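Local structure of molinate hydrolase (Gulosibacter molinativorax, 4UB9) at residues Q336-S341 with D384-E389. The protein probably hydrolyses the thiocarbamate herbicide molinate, as a zinc-binding member of the amidohydrolase family. Numbering follows the deposited sequence.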
ATOM      1  N   GLN A 336      17.867   3.445  22.691  1.00 31.50           N
ATOM      2  CA  GLN A 336      16.597   4.174  22.716  1.00 32.25           C
ATOM      3  C   GLN A 336      16.748   5.544  22.141  1.00 30.44           C
ATOM      4  O   GLN A 336      15.822   6.094  21.538  1.00 36.36           O
ATOM      5  CB  GLN A 336      16.036   4.304  24.169  1.00 28.36           C
ATOM      6  CG  GLN A 336      14.612   4.904  24.226  1.00 30.61           C
ATOM      7  CD  GLN A 336      13.527   4.108  23.433  1.00 31.30           C
ATOM      8  OE1 GLN A 336      12.664   4.685  22.753  1.00 33.41           O
ATOM      9  NE2 GLN A 336      13.571   2.801  23.538  1.00 34.14           N
ATOM     10  N   ALA A 337      17.877   6.163  22.441  1.00 31.70           N
ATOM     11  CA  ALA A 337      18.140   7.504  21.877  1.00 33.08           C
ATOM     12  C   ALA A 337      18.249   7.423  20.347  1.00 35.44           C
ATOM     13  O   ALA A 337      17.822   8.331  19.639  1.00 36.20           O
ATOM     14  CB  ALA A 337      19.417   8.085  22.454  1.00 34.38           C
ATOM     15  N   TRP A 338      18.854   6.344  19.848  1.00 34.68           N
ATOM     16  CA  TRP A 338      18.910   6.167  18.435  1.00 38.92           C
ATOM     17  C   TRP A 338      17.474   6.049  17.843  1.00 38.24           C
ATOM     18  O   TRP A 338      17.103   6.727  16.880  1.00 39.59           O
ATOM     19  CB  TRP A 338      19.771   4.962  18.076  1.00 42.72           C
ATOM     20  CG  TRP A 338      19.628   4.703  16.611  1.00 46.56           C
ATOM     21  CD1 TRP A 338      20.228   5.388  15.610  1.00 43.13           C
ATOM     22  CD2 TRP A 338      18.745   3.768  15.995  1.00 45.70           C
ATOM     23  NE1 TRP A 338      19.795   4.926  14.410  1.00 51.33           N
ATOM     24  CE2 TRP A 338      18.875   3.934  14.614  1.00 51.19           C
ATOM     25  CE3 TRP A 338      17.858   2.809  16.478  1.00 45.00           C
ATOM     26  CZ2 TRP A 338      18.158   3.174  13.694  1.00 52.56           C
ATOM     27  CZ3 TRP A 338      17.148   2.050  15.581  1.00 50.10           C
ATOM     28  CH2 TRP A 338      17.292   2.240  14.189  1.00 52.68           C
ATOM     29  N   MET A 339      16.682   5.192  18.464  1.00 34.86           N
ATOM     30  CA  MET A 339      15.318   4.944  18.048  1.00 36.63           C
ATOM     31  C   MET A 339      14.530   6.200  18.023  1.00 35.17           C
ATOM     32  O   MET A 339      13.833   6.500  17.039  1.00 36.78           O
ATOM     33  CB  MET A 339      14.607   3.987  18.988  1.00 35.01           C
ATOM     34  CG  MET A 339      14.865   2.548  18.720  1.00 37.85           C
ATOM     35  SD  MET A 339      14.135   1.557  20.043  1.00 43.67           S
ATOM     36  CE  MET A 339      14.077  -0.040  19.266  1.00 44.58           C
ATOM     37  N   ASP A 340      14.640   6.962  19.091  1.00 35.28           N
ATOM     38  CA  ASP A 340      13.923   8.264  19.155  1.00 40.77           C
ATOM     39  C   ASP A 340      14.424   9.243  18.072  1.00 41.38           C
ATOM     40  O   ASP A 340      13.658   9.976  17.486  1.00 45.99           O
ATOM     41  CB  ASP A 340      14.012   8.895  20.559  1.00 41.21           C
ATOM     42  CG  ASP A 340      13.271   8.068  21.616  1.00 47.56           C
ATOM     43  OD1 ASP A 340      12.368   7.263  21.259  1.00 53.33           O
ATOM     44  OD2 ASP A 340      13.546   8.203  22.815  1.00 46.03           O
ATOM     45  N   SER A 341      15.707   9.197  17.779  1.00 44.16           N
ATOM     46  CA  SER A 341      16.283  10.141  16.826  1.00 45.76           C
ATOM     47  C   SER A 341      15.776   9.887  15.412  1.00 49.53           C
ATOM     48  O   SER A 341      15.740  10.797  14.618  1.00 47.83           O
ATOM     49  CB  SER A 341      17.812  10.068  16.830  1.00 41.92           C
ATOM     50  OG  SER A 341      18.259   8.942  16.084  1.00 42.88           O
ATOM     51  N   ASP A 384      21.398  -4.286   6.257  1.00 40.55           N
ATOM     52  CA  ASP A 384      20.650  -3.045   5.985  1.00 42.18           C
ATOM     53  C   ASP A 384      20.811  -1.992   7.061  1.00 41.86           C
ATOM     54  O   ASP A 384      20.479  -0.835   6.835  1.00 44.36           O
ATOM     55  CB  ASP A 384      19.124  -3.290   5.908  1.00 43.15           C
ATOM     56  CG  ASP A 384      18.658  -3.971   4.610  1.00 45.67           C
ATOM     57  OD1 ASP A 384      19.482  -4.388   3.766  1.00 45.99           O
ATOM     58  OD2 ASP A 384      17.416  -4.093   4.457  1.00 46.94           O
ATOM     59  N   MET A 385      21.228  -2.398   8.243  1.00 37.46           N
ATOM     60  CA  MET A 385      21.097  -1.534   9.411  1.00 41.17           C
ATOM     61  C   MET A 385      22.264  -0.583   9.571  1.00 37.89           C
ATOM     62  O   MET A 385      23.405  -0.953   9.324  1.00 38.27           O
ATOM     63  CB  MET A 385      21.020  -2.383  10.678  1.00 42.71           C
ATOM     64  CG  MET A 385      19.800  -3.263  10.727  1.00 41.60           C
ATOM     65  SD  MET A 385      19.840  -4.367  12.136  1.00 43.06           S
ATOM     66  CE  MET A 385      18.145  -4.982  12.013  1.00 45.47           C
ATOM     67  N   SER A 386      21.957   0.619  10.033  1.00 38.46           N
ATOM     68  CA  SER A 386      22.967   1.610  10.438  1.00 42.69           C
ATOM     69  C   SER A 386      23.698   1.177  11.706  1.00 42.82           C
ATOM     70  O   SER A 386      23.289   0.234  12.386  1.00 49.62           O
ATOM     71  CB  SER A 386      22.324   2.980  10.685  1.00 40.34           C
ATOM     72  OG  SER A 386      21.454   2.942  11.815  1.00 40.64           O
ATOM     73  N   GLN A 387      24.800   1.858  11.987  1.00 51.31           N
ATOM     74  CA  GLN A 387      25.585   1.675  13.242  1.00 54.90           C
ATOM     75  C   GLN A 387      24.722   1.841  14.461  1.00 45.77           C
ATOM     76  O   GLN A 387      24.806   1.045  15.377  1.00 46.14           O
ATOM     77  CB  GLN A 387      26.707   2.710  13.389  1.00 61.66           C
ATOM     78  CG  GLN A 387      27.991   2.321  12.706  1.00 77.77           C
ATOM     79  CD  GLN A 387      28.308   0.849  12.918  1.00 88.73           C
ATOM     80  OE1 GLN A 387      28.632   0.429  14.028  1.00 98.75           O
ATOM     81  NE2 GLN A 387      28.186   0.048  11.853  1.00 91.98           N
ATOM     82  N   GLY A 388      23.903   2.883  14.442  1.00 43.28           N
ATOM     83  CA  GLY A 388      23.012   3.209  15.557  1.00 48.45           C
ATOM     84  C   GLY A 388      21.980   2.126  15.846  1.00 51.53           C
ATOM     85  O   GLY A 388      21.691   1.808  16.993  1.00 50.99           O
ATOM     86  N   GLU A 389      21.462   1.525  14.782  1.00 52.33           N
ATOM     87  CA  GLU A 389      20.481   0.458  14.915  1.00 46.70           C
ATOM     88  C   GLU A 389      21.122  -0.766  15.505  1.00 43.66           C
ATOM     89  O   GLU A 389      20.501  -1.467  16.315  1.00 40.77           O
ATOM     90  CB  GLU A 389      19.827   0.103  13.578  1.00 45.92           C
ATOM     91  CG  GLU A 389      18.701  -0.940  13.710  1.00 46.68           C
ATOM     92  CD  GLU A 389      17.755  -1.024  12.504  1.00 49.28           C
ATOM     93  OE1 GLU A 389      17.916  -0.273  11.526  1.00 56.54           O
ATOM     94  OE2 GLU A 389      16.848  -1.859  12.536  1.00 50.63           O
TER
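The indole of Trp338 lies with one face over the backbone of Gly388 and Glu389, in the first turn of helix 387-390. Its CG is anti to the backbone N (chi1 172°), which carries the ring out from helix 333-341 and across to the second helix. The five-membered ring sits over the glycine: Gly388 CA is 3.8 Å from its centroid, a CH-pi contact. The six-membered ring takes Glu389 in the same way, with Glu389 CB 3.7 Å from its centroid. Between these two carbons the peptide link also lies against the face, and Glu389 N stands 3.5 Å above the ring plane, over its centre. The extended Glu389 side chain runs on by the far corner of the ring, with Glu389 CG 3.5 Å and OE1 3.7 Å from Trp338 CH2. Its carboxylate plane is turned 25° from the indole.

Gly388 allows this close approach. A side chain there would start toward the indole, and a CB would clash with Trp338 CD1. The backbone CA atoms of Trp338 and Gly388 are 5.8 Å apart. Ser386 is the N-cap of helix 387-390. Its OG accepts from Glu389 N at 3.3 Å, so the amide lying over the indole is also tied into the helix start. The same OG lies obliquely to the indole, 3.7 Å from Trp338 NE1. With an alanine at Trp338, a gap would probably open between the two helices, and Gly388 and Glu389 would lose their aromatic cover.

The contact is on the surface of the amidohydrolase domain, away from the zinc site. Nearby, Asp384 hydrogen-bonds to Arg198 and Thr199 of a second subunit. No hydrogen bond crosses between 336-341 and 384-389, which implies that dispersion and weak CH-pi attraction join the helices here.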